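Local coordinates for acinetobacter secreted protease CpaA (Acinetobacter nosocomialis M2, PDB 6O38), which is a secreted zinc metalloprotease that leaves the cell by type II secretion and forms a complex with its chaperone CpaB, at residues V119-I130 with V144-D155. Numbering follows the deposited sequence.
Sequences VLIQDDKWAQTI and VVSTASVSSDID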
loop_
_atom_site.group_PDB
_atom_site.type_symbol
_atom_site.label_atom_id
_atom_site.label_comp_id
_atom_site.label_asym_id
_atom_site.label_seq_id
_atom_site.Cartn_x
_atom_site.Cartn_y
_atom_site.Cartn_z
ATOM N N VAL A 119 10.418 9.446 26.105
ATOM C CA VAL A 119 10.567 10.799 26.630
ATOM C C VAL A 119 9.242 11.186 27.273
ATOM O O VAL A 119 8.219 11.304 26.588
ATOM C CB VAL A 119 10.967 11.794 25.529
ATOM C CG1 VAL A 119 10.991 13.211 26.080
ATOM C CG2 VAL A 119 12.325 11.424 24.956
ATOM N N LEU A 120 9.260 11.389 28.587
ATOM C CA LEU A 120 8.051 11.578 29.376
ATOM C C LEU A 120 8.109 12.941 30.057
ATOM O O LEU A 120 9.090 13.257 30.737
ATOM C CB LEU A 120 7.907 10.427 30.381
ATOM C CG LEU A 120 6.835 10.312 31.467
ATOM C CD1 LEU A 120 7.406 10.753 32.797
ATOM C CD2 LEU A 120 5.553 11.070 31.126
ATOM N N ILE A 121 7.059 13.739 29.867
ATOM C CA ILE A 121 6.961 15.091 30.412
ATOM C C ILE A 121 5.928 15.102 31.530
ATOM O O ILE A 121 4.811 14.597 31.358
ATOM C CB ILE A 121 6.592 16.106 29.317
ATOM C CG1 ILE A 121 7.690 16.168 28.254
ATOM C CG2 ILE A 121 6.349 17.480 29.921
ATOM C CD1 ILE A 121 7.417 17.169 27.159
ATOM N N GLN A 122 6.298 15.681 32.672
ATOM C CA GLN A 122 5.433 15.762 33.841
ATOM C C GLN A 122 5.349 17.199 34.341
ATOM O O GLN A 122 6.075 18.089 33.889
ATOM C CB GLN A 122 5.939 14.866 34.978
ATOM C CG GLN A 122 6.316 13.468 34.563
ATOM C CD GLN A 122 6.792 12.624 35.728
ATOM O OE1 GLN A 122 7.846 12.889 36.310
ATOM N NE2 GLN A 122 6.015 11.607 36.079
ATOM N N ASP A 123 4.436 17.408 35.297
ATOM C CA ASP A 123 4.292 18.716 35.931
ATOM C C ASP A 123 5.603 19.164 36.563
ATOM O O ASP A 123 5.994 20.332 36.442
ATOM C CB ASP A 123 3.176 18.674 36.977
ATOM C CG ASP A 123 1.799 18.872 36.366
ATOM O OD1 ASP A 123 1.729 19.360 35.217
ATOM O OD2 ASP A 123 0.793 18.547 37.028
ATOM N N ASP A 124 6.309 18.241 37.220
ATOM C CA ASP A 124 7.549 18.540 37.923
ATOM C C ASP A 124 8.785 18.365 37.050
ATOM O O ASP A 124 9.872 18.794 37.454
ATOM C CB ASP A 124 7.666 17.653 39.170
ATOM C CG ASP A 124 7.516 16.174 38.849
ATOM O OD1 ASP A 124 7.207 15.847 37.684
ATOM O OD2 ASP A 124 7.690 15.334 39.765
ATOM N N LYS A 125 8.652 17.759 35.870
ATOM C CA LYS A 125 9.751 17.618 34.909
ATOM C C LYS A 125 9.249 18.137 33.564
ATOM O O LYS A 125 8.733 17.369 32.744
ATOM C CB LYS A 125 10.246 16.174 34.814
ATOM C CG LYS A 125 10.660 15.571 36.146
ATOM C CD LYS A 125 11.215 14.171 35.974
ATOM C CE LYS A 125 11.956 13.718 37.215
ATOM N NZ LYS A 125 12.616 12.408 36.989
ATOM N N TRP A 126 9.413 19.438 33.331
ATOM C CA TRP A 126 8.750 20.114 32.226
ATOM C C TRP A 126 9.710 21.091 31.563
ATOM O O TRP A 126 10.657 21.578 32.183
ATOM C CB TRP A 126 7.489 20.848 32.708
ATOM C CG TRP A 126 6.786 21.644 31.647
ATOM C CD1 TRP A 126 5.811 21.205 30.800
ATOM C CD2 TRP A 126 7.009 23.021 31.322
ATOM N NE1 TRP A 126 5.413 22.224 29.967
ATOM C CE2 TRP A 126 6.136 23.349 30.267
ATOM C CE3 TRP A 126 7.867 24.008 31.819
ATOM C CZ2 TRP A 126 6.093 24.623 29.702
ATOM C CZ3 TRP A 126 7.822 25.270 31.258
ATOM C CH2 TRP A 126 6.943 25.567 30.211
ATOM N N ALA A 127 9.444 21.372 30.287
ATOM C CA ALA A 127 10.159 22.386 29.529
ATOM C C ALA A 127 9.241 22.896 28.429
ATOM O O ALA A 127 8.427 22.144 27.889
ATOM C CB ALA A 127 11.461 21.840 28.930
ATOM N N GLN A 128 9.378 24.185 28.105
ATOM C CA GLN A 128 8.521 24.792 27.090
ATOM C C GLN A 128 8.681 24.095 25.745
ATOM O O GLN A 128 7.692 23.765 25.082
ATOM C CB GLN A 128 8.835 26.284 26.963
ATOM C CG GLN A 128 8.015 27.019 25.914
ATOM C CD GLN A 128 6.568 27.202 26.328
ATOM O OE1 GLN A 128 6.278 27.829 27.346
ATOM N NE2 GLN A 128 5.650 26.655 25.538
ATOM N N THR A 129 9.924 23.861 25.328
ATOM C CA THR A 129 10.207 23.198 24.061
ATOM C C THR A 129 11.307 22.174 24.285
ATOM O O THR A 129 12.393 22.521 24.757
ATOM C CB THR A 129 10.627 24.205 22.986
ATOM O OG1 THR A 129 9.626 25.225 22.864
ATOM C CG2 THR A 129 10.805 23.511 21.644
ATOM N N ILE A 130 11.027 20.919 23.950
ATOM C CA ILE A 130 12.015 19.852 24.028
ATOM C C ILE A 130 12.480 19.528 22.618
ATOM O O ILE A 130 11.709 19.598 21.653
ATOM C CB ILE A 130 11.459 18.597 24.736
ATOM C CG1 ILE A 130 10.206 18.084 24.025
ATOM C CG2 ILE A 130 11.162 18.896 26.197
ATOM C CD1 ILE A 130 10.047 16.580 24.082
ATOM N N VAL A 144 7.254 9.951 22.713
ATOM C CA VAL A 144 7.139 11.226 23.409
ATOM C C VAL A 144 5.740 11.312 24.000
ATOM O O VAL A 144 4.743 11.301 23.267
ATOM C CB VAL A 144 7.424 12.408 22.469
ATOM C CG1 VAL A 144 7.494 13.706 23.257
ATOM C CG2 VAL A 144 8.718 12.174 21.703
ATOM N N VAL A 145 5.662 11.401 25.325
ATOM C CA VAL A 145 4.396 11.376 26.048
ATOM C C VAL A 145 4.453 12.425 27.150
ATOM O O VAL A 145 5.508 12.653 27.752
ATOM C CB VAL A 145 4.098 9.971 26.619
ATOM C CG1 VAL A 145 5.209 9.522 27.558
ATOM C CG2 VAL A 145 2.746 9.943 27.319
ATOM N N SER A 146 3.323 13.082 27.398
ATOM C CA SER A 146 3.229 14.116 28.419
ATOM C C SER A 146 2.021 13.858 29.306
ATOM O O SER A 146 0.933 13.556 28.807
ATOM C CB SER A 146 3.129 15.509 27.788
ATOM O OG SER A 146 2.884 16.498 28.774
ATOM N N THR A 147 2.222 13.972 30.618
ATOM C CA THR A 147 1.135 13.956 31.589
ATOM C C THR A 147 0.992 15.292 32.303
ATOM O O THR A 147 0.176 15.410 33.224
ATOM C CB THR A 147 1.344 12.836 32.613
ATOM O OG1 THR A 147 2.446 13.165 33.468
ATOM C CG2 THR A 147 1.623 11.514 31.912
ATOM N N ALA A 148 1.763 16.298 31.900
ATOM C CA ALA A 148 1.712 17.600 32.542
ATOM C C ALA A 148 0.426 18.335 32.175
ATOM O O ALA A 148 -0.205 18.072 31.148
ATOM C CB ALA A 148 2.926 18.442 32.146
ATOM N N SER A 149 0.041 19.275 33.039
ATOM C CA SER A 149 -1.165 20.060 32.818
ATOM C C SER A 149 -0.913 21.316 31.996
ATOM O O SER A 149 -1.860 21.861 31.418
ATOM C CB SER A 149 -1.796 20.449 34.159
ATOM O OG SER A 149 -0.920 21.267 34.916
ATOM N N VAL A 150 0.330 21.786 31.930
ATOM C CA VAL A 150 0.712 22.888 31.055
ATOM C C VAL A 150 1.356 22.291 29.811
ATOM O O VAL A 150 2.205 21.393 29.911
ATOM C CB VAL A 150 1.653 23.873 31.771
ATOM C CG1 VAL A 150 2.808 24.290 30.872
ATOM C CG2 VAL A 150 0.877 25.093 32.248
ATOM N N SER A 151 0.941 22.766 28.642
ATOM C CA SER A 151 1.348 22.153 27.388
ATOM C C SER A 151 2.762 22.575 26.995
ATOM O O SER A 151 3.288 23.599 27.443
ATOM C CB SER A 151 0.366 22.512 26.272
ATOM O OG SER A 151 0.459 23.883 25.933
ATOM N N SER A 152 3.376 21.759 26.143
ATOM C CA SER A 152 4.699 22.024 25.593
ATOM C C SER A 152 4.701 21.558 24.140
ATOM O O SER A 152 3.664 21.168 23.595
ATOM C CB SER A 152 5.787 21.339 26.431
ATOM O OG SER A 152 5.394 20.033 26.815
ATOM N N ASP A 153 5.870 21.592 23.504
ATOM C CA ASP A 153 5.974 21.189 22.109
ATOM C C ASP A 153 7.387 20.698 21.820
ATOM O O ASP A 153 8.298 20.832 22.640
ATOM C CB ASP A 153 5.584 22.335 21.165
ATOM C CG ASP A 153 6.279 23.640 21.503
ATOM O OD1 ASP A 153 7.266 23.620 22.268
ATOM O OD2 ASP A 153 5.833 24.694 21.001
ATOM N N ILE A 154 7.552 20.123 20.631
ATOM C CA ILE A 154 8.811 19.537 20.186
ATOM C C ILE A 154 9.442 20.464 19.157
ATOM O O ILE A 154 8.753 20.970 18.263
ATOM C CB ILE A 154 8.595 18.132 19.596
ATOM C CG1 ILE A 154 7.941 17.214 20.629
ATOM C CG2 ILE A 154 9.911 17.542 19.112
ATOM C CD1 ILE A 154 7.550 15.859 20.080
ATOM N N ASP A 155 10.748 20.698 19.292
ATOM C CA ASP A 155 11.481 21.448 18.280
ATOM C C ASP A 155 11.372 20.742 16.935
ATOM O O ASP A 155 11.523 19.521 16.839
ATOM C CB ASP A 155 12.948 21.604 18.692
ATOM C CG ASP A 155 13.713 22.582 17.805
ATOM O OD1 ASP A 155 13.572 22.528 16.565
ATOM O OD2 ASP A 155 14.461 23.416 18.354
#
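Ile130 and Val144 slide past each other between two layers of strands: Ile130 CD1 lies 3.9 Å from Val144 CG1 and 4.1 Å from Ile154 CG1, a bump filling the hollow between residues of opposite layers. At 57° its chi1 sets CG1 between the backbone N and the carbonyl carbon, which turns the branch inward. Leu167 of strand 166-167 also touches Ile121, Val144, Ser146 and Ile154.

In one layer, strands 119-121 and 144-146 run parallel, their axes 16° apart, with hydrogen bonds from Val145 N to Val119 O (2.9 Å) and from Ile121 N to Val145 O. In the other, Ile130 N donates a hydrogen bond to Asp153 O and Asp155 N one to Ile130 O (2.8 Å). The pairing shifts by one residue between the layers, and the connecting loops lie alongside each other. There Asp123 OD1 accepts Ser149 N at 2.8 Å, on its syn side, and also Ser149 OG. Trp126 stands edge-on to the Ser151 carbonyl, while Val150 CG1 lies over one face, offset toward the rim, 3.0 Å above the ring plane; Gln128 N lies over the opposite face, likewise toward the rim. Asp153 OD1 takes the Thr129 hydroxyl at 2.9 Å.

Strand, turn and strand thus repeat in parallel across two facing sheets, with aliphatic side chains between them, an arrangement characteristic of a beta-sandwich, in keeping with the StcE-type beta-sandwich domain to which both segments belong.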